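Local coordinates for acetyl-CoA hydrolase/transferase family protein (Porphyromonas gingivalis, PDB 2NVV) that probably transfers coenzyme A between acyl-CoA and acetate or hydrolyses acetyl-CoA, and binds zinc, at residues Lys54-Asp68 with Asp75-Leu89. Sequence-based numbering, arbitrary orientation.
Sequences KIGMFTGASTGARLD and DAVKFRTPYQSNKDL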
# COMPACT_ATOMS: atom_id res chain seq x y z
N LYS A 54 -13.37 27.67 -15.13
CA LYS A 54 -13.15 26.56 -14.22
C LYS A 54 -11.66 26.46 -13.93
O LYS A 54 -10.83 26.64 -14.83
CB LYS A 54 -13.65 25.24 -14.83
CG LYS A 54 -15.13 25.22 -15.14
CD LYS A 54 -15.57 23.82 -15.44
CE LYS A 54 -17.01 23.76 -15.90
NZ LYS A 54 -17.41 22.33 -16.02
N ILE A 55 -11.33 26.19 -12.67
CA ILE A 55 -9.94 26.08 -12.25
C ILE A 55 -9.62 24.68 -11.76
O ILE A 55 -10.52 23.95 -11.32
CB ILE A 55 -9.63 27.05 -11.10
CG1 ILE A 55 -10.58 26.76 -9.93
CG2 ILE A 55 -9.77 28.50 -11.58
CD1 ILE A 55 -10.27 27.54 -8.65
N GLY A 56 -8.35 24.31 -11.83
CA GLY A 56 -7.93 23.01 -11.35
C GLY A 56 -7.67 23.24 -9.88
O GLY A 56 -7.20 24.30 -9.51
N MSE A 57 -7.98 22.26 -9.04
CA MSE A 57 -7.79 22.43 -7.61
C MSE A 57 -6.96 21.37 -6.92
O MSE A 57 -7.27 20.19 -6.98
CB MSE A 57 -9.16 22.49 -6.92
CG MSE A 57 -10.05 23.61 -7.41
SE MSE A 57 -11.83 23.51 -6.65
CE MSE A 57 -11.37 23.79 -4.79
N PHE A 58 -5.90 21.81 -6.26
CA PHE A 58 -5.01 20.93 -5.50
C PHE A 58 -5.13 21.42 -4.06
O PHE A 58 -4.90 22.61 -3.79
CB PHE A 58 -3.54 21.09 -5.91
CG PHE A 58 -3.23 20.72 -7.34
CD1 PHE A 58 -2.86 21.71 -8.26
CD2 PHE A 58 -3.24 19.39 -7.76
CE1 PHE A 58 -2.50 21.38 -9.57
CE2 PHE A 58 -2.88 19.05 -9.06
CZ PHE A 58 -2.51 20.05 -9.97
N THR A 59 -5.50 20.53 -3.14
CA THR A 59 -5.62 20.91 -1.73
C THR A 59 -4.90 19.87 -0.87
O THR A 59 -4.36 18.89 -1.38
CB THR A 59 -7.10 20.96 -1.28
OG1 THR A 59 -7.65 19.63 -1.32
CG2 THR A 59 -7.90 21.85 -2.18
N GLY A 60 -4.87 20.09 0.44
CA GLY A 60 -4.24 19.13 1.33
C GLY A 60 -5.22 17.99 1.48
O GLY A 60 -4.93 16.85 1.12
N ALA A 61 -6.39 18.34 2.01
CA ALA A 61 -7.49 17.40 2.20
C ALA A 61 -8.79 18.18 1.99
O ALA A 61 -8.92 18.91 0.99
CB ALA A 61 -7.43 16.80 3.59
N SER A 62 -9.73 18.04 2.92
CA SER A 62 -11.01 18.72 2.84
C SER A 62 -10.85 20.22 3.12
O SER A 62 -9.87 20.67 3.71
CB SER A 62 -12.00 18.12 3.83
OG SER A 62 -11.49 18.15 5.15
N THR A 63 -11.83 20.98 2.66
CA THR A 63 -11.83 22.43 2.83
C THR A 63 -13.22 22.83 3.32
O THR A 63 -14.15 22.02 3.31
CB THR A 63 -11.52 23.10 1.47
OG1 THR A 63 -12.65 22.96 0.59
CG2 THR A 63 -10.35 22.42 0.82
N GLY A 64 -13.38 24.06 3.77
CA GLY A 64 -14.70 24.46 4.25
C GLY A 64 -15.76 24.50 3.16
O GLY A 64 -15.52 24.11 2.01
N ALA A 65 -16.96 24.96 3.52
CA ALA A 65 -18.03 25.08 2.54
C ALA A 65 -17.76 26.36 1.75
O ALA A 65 -18.35 26.60 0.70
CB ALA A 65 -19.37 25.17 3.26
N ARG A 66 -16.86 27.19 2.27
CA ARG A 66 -16.50 28.46 1.65
C ARG A 66 -15.32 28.31 0.71
O ARG A 66 -14.65 29.28 0.37
CB ARG A 66 -16.20 29.48 2.74
CG ARG A 66 -17.28 29.50 3.79
CD ARG A 66 -16.74 29.94 5.12
NE ARG A 66 -16.49 31.36 5.15
CZ ARG A 66 -15.95 31.98 6.19
NH1 ARG A 66 -15.61 31.28 7.27
NH2 ARG A 66 -15.76 33.29 6.15
N LEU A 67 -15.08 27.07 0.31
CA LEU A 67 -13.99 26.73 -0.59
C LEU A 67 -14.61 25.80 -1.64
O LEU A 67 -15.05 26.25 -2.71
CB LEU A 67 -12.88 26.01 0.17
CG LEU A 67 -11.44 25.94 -0.38
CD1 LEU A 67 -11.44 25.71 -1.89
CD2 LEU A 67 -10.73 27.21 -0.04
N ASP A 68 -14.67 24.51 -1.33
CA ASP A 68 -15.24 23.54 -2.26
C ASP A 68 -16.72 23.82 -2.49
O ASP A 68 -17.21 23.78 -3.61
CB ASP A 68 -15.10 22.11 -1.72
CG ASP A 68 -13.70 21.58 -1.84
OD1 ASP A 68 -13.08 21.80 -2.90
OD2 ASP A 68 -13.23 20.94 -0.88
N ASP A 75 -19.98 25.92 -10.09
CA ASP A 75 -19.68 25.05 -11.22
C ASP A 75 -18.38 25.53 -11.89
O ASP A 75 -18.31 25.70 -13.09
CB ASP A 75 -20.84 25.06 -12.21
CG ASP A 75 -20.68 24.01 -13.32
OD1 ASP A 75 -19.99 22.99 -13.10
OD2 ASP A 75 -21.26 24.20 -14.41
N ALA A 76 -17.35 25.74 -11.07
CA ALA A 76 -16.07 26.22 -11.57
C ALA A 76 -14.95 25.27 -11.24
O ALA A 76 -13.80 25.69 -11.10
CB ALA A 76 -15.77 27.62 -10.98
N VAL A 77 -15.27 23.99 -11.10
CA VAL A 77 -14.26 23.00 -10.77
C VAL A 77 -13.91 22.17 -11.99
O VAL A 77 -14.69 21.30 -12.38
CB VAL A 77 -14.79 22.02 -9.68
CG1 VAL A 77 -13.70 21.05 -9.28
CG2 VAL A 77 -15.30 22.79 -8.48
N LYS A 78 -12.75 22.41 -12.60
CA LYS A 78 -12.38 21.61 -13.78
C LYS A 78 -11.89 20.24 -13.31
O LYS A 78 -12.17 19.22 -13.94
CB LYS A 78 -11.32 22.32 -14.64
CG LYS A 78 -9.89 22.20 -14.17
CD LYS A 78 -8.91 22.71 -15.25
CE LYS A 78 -9.12 21.96 -16.57
NZ LYS A 78 -8.09 22.31 -17.61
N PHE A 79 -11.15 20.22 -12.21
CA PHE A 79 -10.67 18.97 -11.64
C PHE A 79 -10.31 19.21 -10.18
O PHE A 79 -9.92 20.31 -9.81
CB PHE A 79 -9.50 18.38 -12.45
CG PHE A 79 -8.16 19.00 -12.15
CD1 PHE A 79 -7.53 18.79 -10.92
CD2 PHE A 79 -7.51 19.78 -13.12
CE1 PHE A 79 -6.27 19.33 -10.65
CE2 PHE A 79 -6.25 20.32 -12.87
CZ PHE A 79 -5.62 20.10 -11.62
N ARG A 80 -10.44 18.16 -9.37
CA ARG A 80 -10.18 18.25 -7.94
C ARG A 80 -9.36 17.08 -7.36
O ARG A 80 -9.57 15.92 -7.74
CB ARG A 80 -11.52 18.34 -7.20
CG ARG A 80 -11.43 18.41 -5.70
CD ARG A 80 -11.08 19.80 -5.23
NE ARG A 80 -11.19 19.90 -3.77
CZ ARG A 80 -10.40 19.28 -2.92
NH1 ARG A 80 -10.59 19.41 -1.61
NH2 ARG A 80 -9.40 18.54 -3.37
N THR A 81 -8.45 17.41 -6.45
CA THR A 81 -7.60 16.42 -5.77
C THR A 81 -7.13 17.02 -4.45
O THR A 81 -7.00 18.24 -4.32
CB THR A 81 -6.33 16.07 -6.56
OG1 THR A 81 -6.44 16.58 -7.89
CG2 THR A 81 -6.14 14.58 -6.61
N PRO A 82 -6.80 16.18 -3.46
CA PRO A 82 -6.85 14.72 -3.53
C PRO A 82 -7.95 14.11 -2.65
O PRO A 82 -8.25 12.92 -2.75
CB PRO A 82 -5.46 14.34 -3.06
CG PRO A 82 -5.26 15.30 -1.91
CD PRO A 82 -5.90 16.61 -2.38
N TYR A 83 -8.55 14.95 -1.80
CA TYR A 83 -9.59 14.52 -0.88
C TYR A 83 -10.58 15.67 -0.71
O TYR A 83 -10.18 16.83 -0.66
CB TYR A 83 -8.97 14.18 0.48
CG TYR A 83 -9.92 13.67 1.54
CD1 TYR A 83 -10.10 12.30 1.74
CD2 TYR A 83 -10.63 14.54 2.36
CE1 TYR A 83 -10.96 11.82 2.74
CE2 TYR A 83 -11.48 14.08 3.35
CZ TYR A 83 -11.64 12.72 3.54
OH TYR A 83 -12.46 12.25 4.54
N GLN A 84 -11.87 15.34 -0.63
CA GLN A 84 -12.89 16.36 -0.41
C GLN A 84 -13.91 15.83 0.58
O GLN A 84 -13.95 14.63 0.87
CB GLN A 84 -13.59 16.77 -1.72
CG GLN A 84 -14.34 15.68 -2.49
CD GLN A 84 -15.63 15.25 -1.81
OE1 GLN A 84 -16.43 16.08 -1.35
NE2 GLN A 84 -15.85 13.93 -1.77
N SER A 85 -14.72 16.74 1.11
CA SER A 85 -15.72 16.38 2.09
C SER A 85 -16.86 17.42 2.17
O SER A 85 -17.32 17.77 3.24
CB SER A 85 -15.04 16.22 3.45
OG SER A 85 -16.00 15.99 4.45
N ASN A 86 -17.30 17.89 1.01
CA ASN A 86 -18.38 18.88 0.92
C ASN A 86 -19.53 18.32 0.08
O ASN A 86 -19.31 17.80 -1.01
CB ASN A 86 -17.84 20.17 0.30
CG ASN A 86 -18.95 21.14 -0.09
OD1 ASN A 86 -19.44 21.10 -1.22
ND2 ASN A 86 -19.34 22.00 0.84
N LYS A 87 -20.76 18.45 0.59
CA LYS A 87 -21.96 17.94 -0.08
C LYS A 87 -22.19 18.45 -1.49
O LYS A 87 -22.60 17.69 -2.37
CB LYS A 87 -23.19 18.22 0.78
CG LYS A 87 -23.57 19.69 0.90
CD LYS A 87 -24.32 19.96 2.21
CE LYS A 87 -25.48 19.00 2.41
NZ LYS A 87 -26.00 19.02 3.80
N ASP A 88 -21.95 19.73 -1.71
CA ASP A 88 -22.13 20.32 -3.03
C ASP A 88 -21.12 19.75 -4.01
O ASP A 88 -21.48 19.35 -5.12
CB ASP A 88 -22.00 21.85 -2.95
CG ASP A 88 -23.12 22.48 -2.16
OD1 ASP A 88 -24.29 22.28 -2.54
OD2 ASP A 88 -22.84 23.17 -1.15
N LEU A 89 -19.85 19.72 -3.61
CA LEU A 89 -18.81 19.17 -4.47
C LEU A 89 -19.04 17.68 -4.68
O LEU A 89 -18.89 17.18 -5.78
CB LEU A 89 -17.43 19.41 -3.87
CG LEU A 89 -16.25 18.82 -4.65
CD1 LEU A 89 -16.30 19.27 -6.10
CD2 LEU A 89 -14.94 19.25 -3.99
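R80 grips the carboxylate of D68 side-on: NE meets OD1 at 2.8 Å and NH1 meets OD2 at 3.1 Å, with the two flat groups nearly coplanar. The arginine leaves strand 79-81 with CG anti to the backbone N (chi1 179°) and bends at chi2, which brings the guanidinium against the loop that follows strand 55-58. There T59 CG2 covers one of its faces and Q84 CB the other, while NH1 also donates to A61 O. T63 OG1 donates to D68 OD2 from above the carboxylate plane, 2.6 Å away, and T59 OG1 donates a hydrogen bond to A61 O. Next to this buried cluster the strands run parallel, the two strands of a beta-alpha-beta crossover through helix 65-73, and M57 N hydrogen-bonds to F79 O. On the opposite sheet face, the F79 edge points at the F58 ring face (centroids 5.2 Å apart), and G56 CA sits over the F79 ring. The partly exposed end is looser: K54 NZ and D75 OD1 form only a long salt bridge of 4.0 Å, and K78 NZ turns to N18. A buried arginine paired with an aspartate and tied to A61 O probably holds together two loops, one bringing Y83 to the predicted CoA-binding N374, the other A61 near the predicted active-site E284.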